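Phytase (Citrobacter braakii, PDB 3ZHC) belongs to branch 2 of the histidine phosphatase superfamily, enzymes that pair an alpha/beta domain with a largely helical one. Local coordinates at residues R38-M51 and L234-Q248. The protein carries 2 engineered substitutions. Residues are numbered along the deposited sequence; the frame is centred on the assembly and turned at random.
With FMT (formic acid), chain O.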
ATOM      1  N   ARG B  38       8.796 -18.460   9.065  1.00 11.66           N
ATOM      2  CA  ARG B  38       9.042 -18.997   7.758  1.00 11.49           C
ATOM      3  C   ARG B  38      10.498 -19.410   7.761  1.00 11.26           C
ATOM      4  O   ARG B  38      11.351 -18.774   8.418  1.00 11.11           O
ATOM      5  CB  ARG B  38       8.842 -17.958   6.633  1.00 11.53           C
ATOM      6  CG  ARG B  38       9.071 -18.532   5.219  1.00 11.48           C
ATOM      7  CD  ARG B  38       9.068 -17.517   4.149  1.00 11.38           C
ATOM      8  NE  ARG B  38       9.405 -18.120   2.861  1.00 11.27           N
ATOM      9  CZ  ARG B  38       9.636 -17.449   1.717  1.00 11.39           C
ATOM     10  NH1 ARG B  38       9.560 -16.112   1.650  1.00 11.24           N
ATOM     11  NH2 ARG B  38       9.944 -18.135   0.616  1.00 11.39           N
ATOM     12  N   HIS B  39      10.784 -20.484   7.032  1.00 10.99           N
ATOM     13  CA  HIS B  39      12.151 -20.923   6.789  1.00 10.74           C
ATOM     14  C   HIS B  39      12.996 -19.795   6.213  1.00 10.69           C
ATOM     15  O   HIS B  39      12.464 -18.837   5.619  1.00 10.62           O
ATOM     16  CB  HIS B  39      12.164 -22.096   5.812  1.00 10.64           C
ATOM     17  CG  HIS B  39      11.446 -21.810   4.530  1.00 10.54           C
ATOM     18  ND1 HIS B  39      11.972 -21.001   3.546  1.00 10.44           N
ATOM     19  CD2 HIS B  39      10.238 -22.212   4.081  1.00 10.38           C
ATOM     20  CE1 HIS B  39      11.123 -20.925   2.544  1.00 10.39           C
ATOM     21  NE2 HIS B  39      10.063 -21.650   2.841  1.00 10.55           N
ATOM     22  N   GLY B  40      14.310 -19.906   6.372  1.00 10.60           N
ATOM     23  CA  GLY B  40      15.238 -18.908   5.848  1.00 10.57           C
ATOM     24  C   GLY B  40      15.382 -18.950   4.334  1.00 10.59           C
ATOM     25  O   GLY B  40      14.655 -19.677   3.650  1.00 10.51           O
ATOM     26  N   VAL B  41      16.335 -18.163   3.823  1.00 10.75           N
ATOM     27  CA  VAL B  41      16.616 -18.067   2.378  1.00 10.86           C
ATOM     28  C   VAL B  41      16.924 -19.432   1.808  1.00 10.99           C
ATOM     29  O   VAL B  41      17.761 -20.161   2.339  1.00 11.05           O
ATOM     30  CB  VAL B  41      17.795 -17.093   2.059  1.00 10.88           C
ATOM     31  CG1 VAL B  41      18.184 -17.138   0.548  1.00 10.90           C
ATOM     32  CG2 VAL B  41      17.452 -15.674   2.489  1.00 10.61           C
ATOM     33  N   ARG B  42      16.227 -19.768   0.720  1.00 11.12           N
ATOM     34  CA  ARG B  42      16.346 -21.057   0.058  1.00 11.09           C
ATOM     35  C   ARG B  42      16.508 -20.891  -1.424  1.00 11.16           C
ATOM     36  O   ARG B  42      16.244 -19.819  -1.972  1.00 11.21           O
ATOM     37  CB  ARG B  42      15.085 -21.900   0.314  1.00 11.02           C
ATOM     38  CG  ARG B  42      13.754 -21.198  -0.080  1.00 11.27           C
ATOM     39  CD  ARG B  42      12.651 -22.168  -0.360  1.00 11.87           C
ATOM     40  NE  ARG B  42      11.409 -21.494  -0.794  1.00 11.87           N
ATOM     41  CZ  ARG B  42      11.162 -21.022  -2.024  1.00 11.86           C
ATOM     42  NH1 ARG B  42      12.069 -21.115  -3.032  1.00 11.88           N
ATOM     43  NH2 ARG B  42       9.989 -20.440  -2.262  1.00 12.21           N
ATOM     44  N   ALA B  43      16.930 -21.966  -2.080  1.00 11.38           N
ATOM     45  CA  ALA B  43      17.000 -22.015  -3.530  1.00 11.53           C
ATOM     46  C   ALA B  43      15.583 -22.102  -4.066  1.00 11.84           C
ATOM     47  O   ALA B  43      14.660 -22.470  -3.313  1.00 11.62           O
ATOM     48  CB  ALA B  43      17.820 -23.220  -4.004  1.00 11.41           C
ATOM     49  N   PRO B  44      15.383 -21.755  -5.366  1.00 12.31           N
ATOM     50  CA  PRO B  44      14.074 -21.878  -5.966  1.00 12.72           C
ATOM     51  C   PRO B  44      13.445 -23.258  -5.764  1.00 13.23           C
ATOM     52  O   PRO B  44      14.150 -24.264  -5.698  1.00 13.27           O
ATOM     53  CB  PRO B  44      14.340 -21.637  -7.459  1.00 12.73           C
ATOM     54  CG  PRO B  44      15.503 -20.736  -7.484  1.00 12.52           C
ATOM     55  CD  PRO B  44      16.336 -21.108  -6.283  1.00 12.32           C
ATOM     56  N   THR B  45      12.126 -23.260  -5.663  1.00 13.73           N
ATOM     57  CA  THR B  45      11.343 -24.453  -5.494  1.00 14.26           C
ATOM     58  C   THR B  45      11.314 -25.333  -6.760  1.00 14.34           C
ATOM     59  O   THR B  45      11.146 -26.537  -6.663  1.00 14.79           O
ATOM     60  CB  THR B  45       9.888 -24.081  -5.062  1.00 14.29           C
ATOM     61  OG1 THR B  45       9.205 -25.236  -4.669  1.00 15.78           O
ATOM     62  CG2 THR B  45       9.122 -23.414  -6.182  1.00 14.51           C
ATOM     63  N   LYS B  46      11.472 -24.722  -7.934  1.00 14.36           N
ATOM     64  CA  LYS B  46      11.458 -25.446  -9.204  1.00 14.31           C
ATOM     65  C   LYS B  46      12.263 -24.744 -10.282  1.00 14.03           C
ATOM     66  O   LYS B  46      12.684 -23.607 -10.117  1.00 13.95           O
ATOM     67  CB  LYS B  46      10.013 -25.650  -9.671  1.00 14.48           C
ATOM     68  CG  LYS B  46       9.193 -24.387  -9.803  1.00 14.89           C
ATOM     69  CD  LYS B  46       7.720 -24.745 -10.076  1.00 15.81           C
ATOM     70  CE  LYS B  46       6.801 -23.593  -9.826  1.00 16.38           C
ATOM     71  NZ  LYS B  46       5.374 -24.025  -9.772  1.00 16.70           N
ATOM     72  N   PHE B  47      12.469 -25.447 -11.386  1.00 13.75           N
ATOM     73  CA  PHE B  47      13.236 -24.922 -12.521  1.00 13.63           C
ATOM     74  C   PHE B  47      12.733 -25.638 -13.766  1.00 13.38           C
ATOM     75  O   PHE B  47      13.167 -26.711 -14.074  1.00 13.48           O
ATOM     76  CB  PHE B  47      14.741 -25.120 -12.268  1.00 13.59           C
ATOM     77  CG  PHE B  47      15.628 -24.489 -13.294  1.00 13.73           C
ATOM     78  CD1 PHE B  47      15.427 -23.175 -13.712  1.00 13.89           C
ATOM     79  CD2 PHE B  47      16.687 -25.193 -13.838  1.00 14.35           C
ATOM     80  CE1 PHE B  47      16.257 -22.593 -14.660  1.00 14.10           C
ATOM     81  CE2 PHE B  47      17.529 -24.591 -14.802  1.00 14.37           C
ATOM     82  CZ  PHE B  47      17.305 -23.301 -15.197  1.00 14.04           C
ATOM     83  N   THR B  48      11.802 -24.997 -14.461  1.00 13.12           N
ATOM     84  CA  THR B  48      11.010 -25.626 -15.505  1.00 12.93           C
ATOM     85  C   THR B  48      11.241 -25.030 -16.915  1.00 12.80           C
ATOM     86  O   THR B  48      11.861 -23.954 -17.031  1.00 12.71           O
ATOM     87  CB  THR B  48       9.523 -25.472 -15.126  1.00 12.88           C
ATOM     88  OG1 THR B  48       9.177 -24.095 -15.125  1.00 12.72           O
ATOM     89  CG2 THR B  48       9.251 -26.052 -13.728  1.00 12.72           C
ATOM     90  N   PRO B  49      10.750 -25.730 -17.990  1.00 12.66           N
ATOM     91  CA  PRO B  49      10.817 -25.229 -19.364  1.00 12.69           C
ATOM     92  C   PRO B  49      10.183 -23.864 -19.573  1.00 12.75           C
ATOM     93  O   PRO B  49      10.742 -23.044 -20.286  1.00 12.78           O
ATOM     94  CB  PRO B  49      10.016 -26.286 -20.143  1.00 12.70           C
ATOM     95  CG  PRO B  49      10.186 -27.480 -19.399  1.00 12.62           C
ATOM     96  CD  PRO B  49      10.168 -27.090 -17.983  1.00 12.70           C
ATOM     97  N   ILE B  50       9.016 -23.638 -18.949  1.00 12.95           N
ATOM     98  CA  ILE B  50       8.315 -22.356 -19.024  1.00 13.07           C
ATOM     99  C   ILE B  50       9.186 -21.235 -18.483  1.00 13.32           C
ATOM    100  O   ILE B  50       9.288 -20.178 -19.124  1.00 13.39           O
ATOM    101  CB  ILE B  50       6.944 -22.397 -18.281  1.00 13.04           C
ATOM    102  CG1 ILE B  50       5.951 -23.238 -19.088  1.00 12.99           C
ATOM    103  CG2 ILE B  50       6.383 -20.986 -18.071  1.00 12.47           C
ATOM    104  CD1 ILE B  50       4.603 -23.410 -18.414  1.00 13.12           C
ATOM    105  N   MET B  51       9.816 -21.467 -17.318  1.00 13.56           N
ATOM    106  CA  MET B  51      10.735 -20.458 -16.698  1.00 13.93           C
ATOM    107  C   MET B  51      11.858 -20.095 -17.658  1.00 14.22           C
ATOM    108  O   MET B  51      12.214 -18.912 -17.799  1.00 14.33           O
ATOM    109  CB  MET B  51      11.314 -20.963 -15.370  1.00 13.98           C
ATOM    110  CG  MET B  51      10.303 -21.099 -14.271  1.00 14.11           C
ATOM    111  SD  MET B  51      10.911 -21.988 -12.825  1.00 15.45           S
ATOM    112  CE  MET B  51      12.332 -20.973 -12.382  1.00 14.22           C
ATOM    113  N   LEU B 234       3.079 -18.412 -12.149  1.00 11.11           N
ATOM    114  CA  LEU B 234       4.439 -18.221 -12.668  1.00 10.90           C
ATOM    115  C   LEU B 234       5.072 -16.958 -12.077  1.00 10.80           C
ATOM    116  O   LEU B 234       6.165 -17.012 -11.515  1.00 10.71           O
ATOM    117  CB  LEU B 234       4.448 -18.152 -14.215  1.00 10.75           C
ATOM    118  CG  LEU B 234       5.820 -17.974 -14.928  1.00 10.50           C
ATOM    119  CD1 LEU B 234       6.757 -19.107 -14.577  1.00  9.95           C
ATOM    120  CD2 LEU B 234       5.655 -17.831 -16.472  1.00  9.68           C
ATOM    121  N   SER B 235       4.368 -15.831 -12.207  1.00 10.90           N
ATOM    122  CA  SER B 235       4.846 -14.526 -11.688  1.00 10.93           C
ATOM    123  C   SER B 235       5.136 -14.546 -10.193  1.00 10.88           C
ATOM    124  O   SER B 235       6.097 -13.934  -9.752  1.00 10.88           O
ATOM    125  CB  SER B 235       3.842 -13.452 -12.001  1.00 11.06           C
ATOM    126  OG  SER B 235       3.727 -13.317 -13.420  1.00 11.93           O
ATOM    127  N   SER B 236       4.289 -15.261  -9.429  1.00 10.88           N
ATOM    128  CA  SER B 236       4.482 -15.445  -7.996  1.00 10.79           C
ATOM    129  C   SER B 236       5.803 -16.159  -7.735  1.00 10.74           C
ATOM    130  O   SER B 236       6.568 -15.771  -6.834  1.00 10.84           O
ATOM    131  CB  SER B 236       3.316 -16.237  -7.389  1.00 10.84           C
ATOM    132  OG  SER B 236       3.409 -16.315  -5.976  1.00 10.75           O
ATOM    133  N   THR B 237       6.073 -17.198  -8.526  1.00 10.55           N
ATOM    134  CA  THR B 237       7.321 -17.952  -8.416  1.00 10.37           C
ATOM    135  C   THR B 237       8.533 -17.086  -8.818  1.00 10.25           C
ATOM    136  O   THR B 237       9.499 -16.991  -8.068  1.00 10.17           O
ATOM    137  CB  THR B 237       7.265 -19.256  -9.277  1.00 10.37           C
ATOM    138  OG1 THR B 237       6.219 -20.115  -8.772  1.00 10.17           O
ATOM    139  CG2 THR B 237       8.597 -19.991  -9.271  1.00  9.98           C
ATOM    140  N   LEU B 238       8.457 -16.454  -9.990  1.00 10.12           N
ATOM    141  CA  LEU B 238       9.604 -15.670 -10.537  1.00 10.00           C
ATOM    142  C   LEU B 238      10.015 -14.496  -9.688  1.00  9.92           C
ATOM    143  O   LEU B 238      11.216 -14.315  -9.437  1.00  9.69           O
ATOM    144  CB  LEU B 238       9.322 -15.192 -11.964  1.00  9.97           C
ATOM    145  CG  LEU B 238       9.081 -16.277 -13.021  1.00 10.34           C
ATOM    146  CD1 LEU B 238       9.080 -15.637 -14.411  1.00 10.81           C
ATOM    147  CD2 LEU B 238      10.106 -17.421 -12.962  1.00 10.51           C
ATOM    148  N   THR B 239       9.033 -13.693  -9.247  1.00  9.79           N
ATOM    149  CA  THR B 239       9.320 -12.523  -8.411  1.00  9.70           C
ATOM    150  C   THR B 239       9.915 -12.942  -7.045  1.00  9.56           C
ATOM    151  O   THR B 239      10.773 -12.238  -6.492  1.00  9.38           O
ATOM    152  CB  THR B 239       8.079 -11.623  -8.238  1.00  9.72           C
ATOM    153  OG1 THR B 239       6.999 -12.389  -7.728  1.00 10.25           O
ATOM    154  CG2 THR B 239       7.662 -11.015  -9.591  1.00  9.62           C
ATOM    155  N   GLU B 240       9.468 -14.086  -6.514  1.00  9.51           N
ATOM    156  CA  GLU B 240      10.049 -14.630  -5.280  1.00  9.48           C
ATOM    157  C   GLU B 240      11.496 -15.055  -5.534  1.00  9.49           C
ATOM    158  O   GLU B 240      12.362 -14.842  -4.678  1.00  9.41           O
ATOM    159  CB  GLU B 240       9.214 -15.794  -4.741  1.00  9.38           C
ATOM    160  CG  GLU B 240       9.761 -16.493  -3.482  1.00  9.41           C
ATOM    161  CD  GLU B 240       9.794 -15.615  -2.199  1.00  9.40           C
ATOM    162  OE1 GLU B 240       9.246 -14.477  -2.183  1.00  9.09           O
ATOM    163  OE2 GLU B 240      10.372 -16.100  -1.199  1.00  8.64           O
ATOM    164  N   ILE B 241      11.754 -15.653  -6.709  1.00  9.51           N
ATOM    165  CA  ILE B 241      13.124 -16.066  -7.074  1.00  9.50           C
ATOM    166  C   ILE B 241      14.039 -14.822  -7.092  1.00  9.52           C
ATOM    167  O   ILE B 241      15.143 -14.866  -6.550  1.00  9.44           O
ATOM    168  CB  ILE B 241      13.193 -16.868  -8.402  1.00  9.35           C
ATOM    169  CG1 ILE B 241      12.504 -18.221  -8.235  1.00  9.66           C
ATOM    170  CG2 ILE B 241      14.647 -17.094  -8.834  1.00  9.17           C
ATOM    171  CD1 ILE B 241      12.349 -19.026  -9.514  1.00  9.05           C
ATOM    172  N   PHE B 242      13.574 -13.727  -7.677  1.00  9.55           N
ATOM    173  CA  PHE B 242      14.390 -12.488  -7.678  1.00  9.80           C
ATOM    174  C   PHE B 242      14.698 -12.018  -6.251  1.00  9.71           C
ATOM    175  O   PHE B 242      15.839 -11.653  -5.969  1.00  9.72           O
ATOM    176  CB  PHE B 242      13.756 -11.363  -8.487  1.00  9.77           C
ATOM    177  CG  PHE B 242      13.525 -11.695  -9.952  1.00 10.24           C
ATOM    178  CD1 PHE B 242      14.459 -12.435 -10.699  1.00 10.67           C
ATOM    179  CD2 PHE B 242      12.366 -11.230 -10.602  1.00 10.91           C
ATOM    180  CE1 PHE B 242      14.232 -12.721 -12.059  1.00 11.03           C
ATOM    181  CE2 PHE B 242      12.134 -11.513 -11.962  1.00 11.19           C
ATOM    182  CZ  PHE B 242      13.062 -12.257 -12.686  1.00 11.36           C
ATOM    183  N   LEU B 243      13.687 -12.043  -5.370  1.00  9.71           N
ATOM    184  CA  LEU B 243      13.872 -11.689  -3.950  1.00  9.90           C
ATOM    185  C   LEU B 243      14.894 -12.594  -3.300  1.00  9.92           C
ATOM    186  O   LEU B 243      15.783 -12.119  -2.604  1.00  9.68           O
ATOM    187  CB  LEU B 243      12.565 -11.794  -3.160  1.00  9.90           C
ATOM    188  CG  LEU B 243      12.638 -11.262  -1.709  1.00 10.25           C
ATOM    189  CD1 LEU B 243      12.015  -9.866  -1.618  1.00  9.96           C
ATOM    190  CD2 LEU B 243      11.976 -12.224  -0.724  1.00  9.84           C
ATOM    191  N   LEU B 244      14.749 -13.908  -3.531  1.00 10.20           N
ATOM    192  CA  LEU B 244      15.702 -14.918  -2.998  1.00 10.41           C
ATOM    193  C   LEU B 244      17.140 -14.676  -3.495  1.00 10.89           C
ATOM    194  O   LEU B 244      18.090 -14.743  -2.703  1.00 10.50           O
ATOM    195  CB  LEU B 244      15.238 -16.328  -3.328  1.00 10.32           C
ATOM    196  CG  LEU B 244      13.963 -16.770  -2.558  1.00 10.07           C
ATOM    197  CD1 LEU B 244      13.304 -18.007  -3.224  1.00 10.01           C
ATOM    198  CD2 LEU B 244      14.245 -17.024  -1.080  1.00  8.87           C
ATOM    199  N   GLN B 245      17.292 -14.385  -4.799  1.00 11.52           N
ATOM    200  CA  GLN B 245      18.623 -14.056  -5.373  1.00 12.11           C
ATOM    201  C   GLN B 245      19.295 -12.899  -4.602  1.00 12.62           C
ATOM    202  O   GLN B 245      20.480 -12.997  -4.203  1.00 12.73           O
ATOM    203  CB  GLN B 245      18.515 -13.675  -6.847  1.00 12.13           C
ATOM    204  CG  GLN B 245      18.214 -14.789  -7.767  1.00 12.04           C
ATOM    205  CD  GLN B 245      17.946 -14.318  -9.194  1.00 12.34           C
ATOM    206  OE1 GLN B 245      17.968 -13.109  -9.488  1.00 12.54           O
ATOM    207  NE2 GLN B 245      17.693 -15.267 -10.089  1.00 11.60           N
ATOM    208  N   GLU B 246      18.521 -11.823  -4.398  1.00 13.06           N
ATOM    209  CA  GLU B 246      18.963 -10.641  -3.652  1.00 13.43           C
ATOM    210  C   GLU B 246      19.329 -10.998  -2.197  1.00 13.59           C
ATOM    211  O   GLU B 246      20.448 -10.725  -1.750  1.00 13.69           O
ATOM    212  CB  GLU B 246      17.871  -9.568  -3.681  1.00 13.55           C
ATOM    213  CG  GLU B 246      18.233  -8.198  -3.052  1.00 13.93           C
ATOM    214  CD  GLU B 246      19.258  -7.393  -3.846  1.00 14.31           C
ATOM    215  OE1 GLU B 246      19.317  -7.486  -5.078  1.00 14.07           O
ATOM    216  OE2 GLU B 246      20.005  -6.647  -3.209  1.00 16.48           O
ATOM    217  N   ALA B 247      18.394 -11.606  -1.474  1.00 13.79           N
ATOM    218  CA  ALA B 247      18.622 -12.013  -0.051  1.00 14.05           C
ATOM    219  C   ALA B 247      19.815 -12.983   0.123  1.00 14.34           C
ATOM    220  O   ALA B 247      20.487 -12.963   1.154  1.00 14.20           O
ATOM    221  CB  ALA B 247      17.354 -12.616   0.547  1.00 13.96           C
ATOM    222  N   GLN B 248      20.050 -13.816  -0.900  1.00 14.73           N
ATOM    223  CA  GLN B 248      21.191 -14.747  -0.956  1.00 15.21           C
ATOM    224  C   GLN B 248      22.549 -14.054  -1.203  1.00 15.79           C
ATOM    225  O   GLN B 248      23.588 -14.663  -1.000  1.00 15.80           O
ATOM    226  CB  GLN B 248      20.941 -15.827  -2.054  1.00 15.17           C
ATOM    227  CG  GLN B 248      22.060 -16.922  -2.273  1.00 14.94           C
ATOM    228  CD  GLN B 248      22.373 -17.736  -1.017  1.00 15.12           C
ATOM    229  OE1 GLN B 248      21.600 -17.750  -0.045  1.00 14.64           O
ATOM    230  NE2 GLN B 248      23.510 -18.424  -1.037  1.00 15.01           N
TER
HETATM  231  C   FMT O1413      10.079 -19.864  -5.906  1.00 21.17           C
HETATM  232  O1  FMT O1413       9.186 -19.457  -5.146  1.00 21.39           O
HETATM  233  O2  FMT O1413      11.005 -20.568  -5.514  1.00 20.95           O
HETATM  234  O   HOH W   1       4.568 -21.545 -10.677  1.00 13.26           O
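Glu240 OE2 accepts from both terminal nitrogens of Arg38: NH2 at 2.8 Å and NH1 at 3.0 Å reach it from the same face of the carboxylate, in a salt bridge. The oxygen lies in the guanidinium plane, but the two flat groups are turned 38° apart. Arg38 gets there fully extended, CG anti to the backbone N (chi1 -179°), and its guanidinium also meets Asp325, Asp346 and the carbonyl of Thr348. Four residues on, Leu244 CD1 covers one face of the Arg42 guanidinium, 3.3 Å from NH1, while NH1 also donates to Ala43 O. A formic acid sits at the edge of that group: Arg42 NH1 donates to its O2 and NH2 to its O1, while Thr45 N reaches O2 at 2.9 Å. Arg38, His39, Gly40, Arg42 and Pro44 belong to the RHGxRxP signature of branch 2 histidine phosphatases, which here leaves strand 28-38 and runs along helix 231-247. Its Pro44 crosses Ile241 at about a right angle; farther on, Met51 CE presses tightly on Ile241 CD1 at 3.5 Å. One water links Lys46 NZ (2.8 Å) to Thr237 OG1. At the far end, Ile50 CG2 packs on Leu234 CD2 at 3.6 Å.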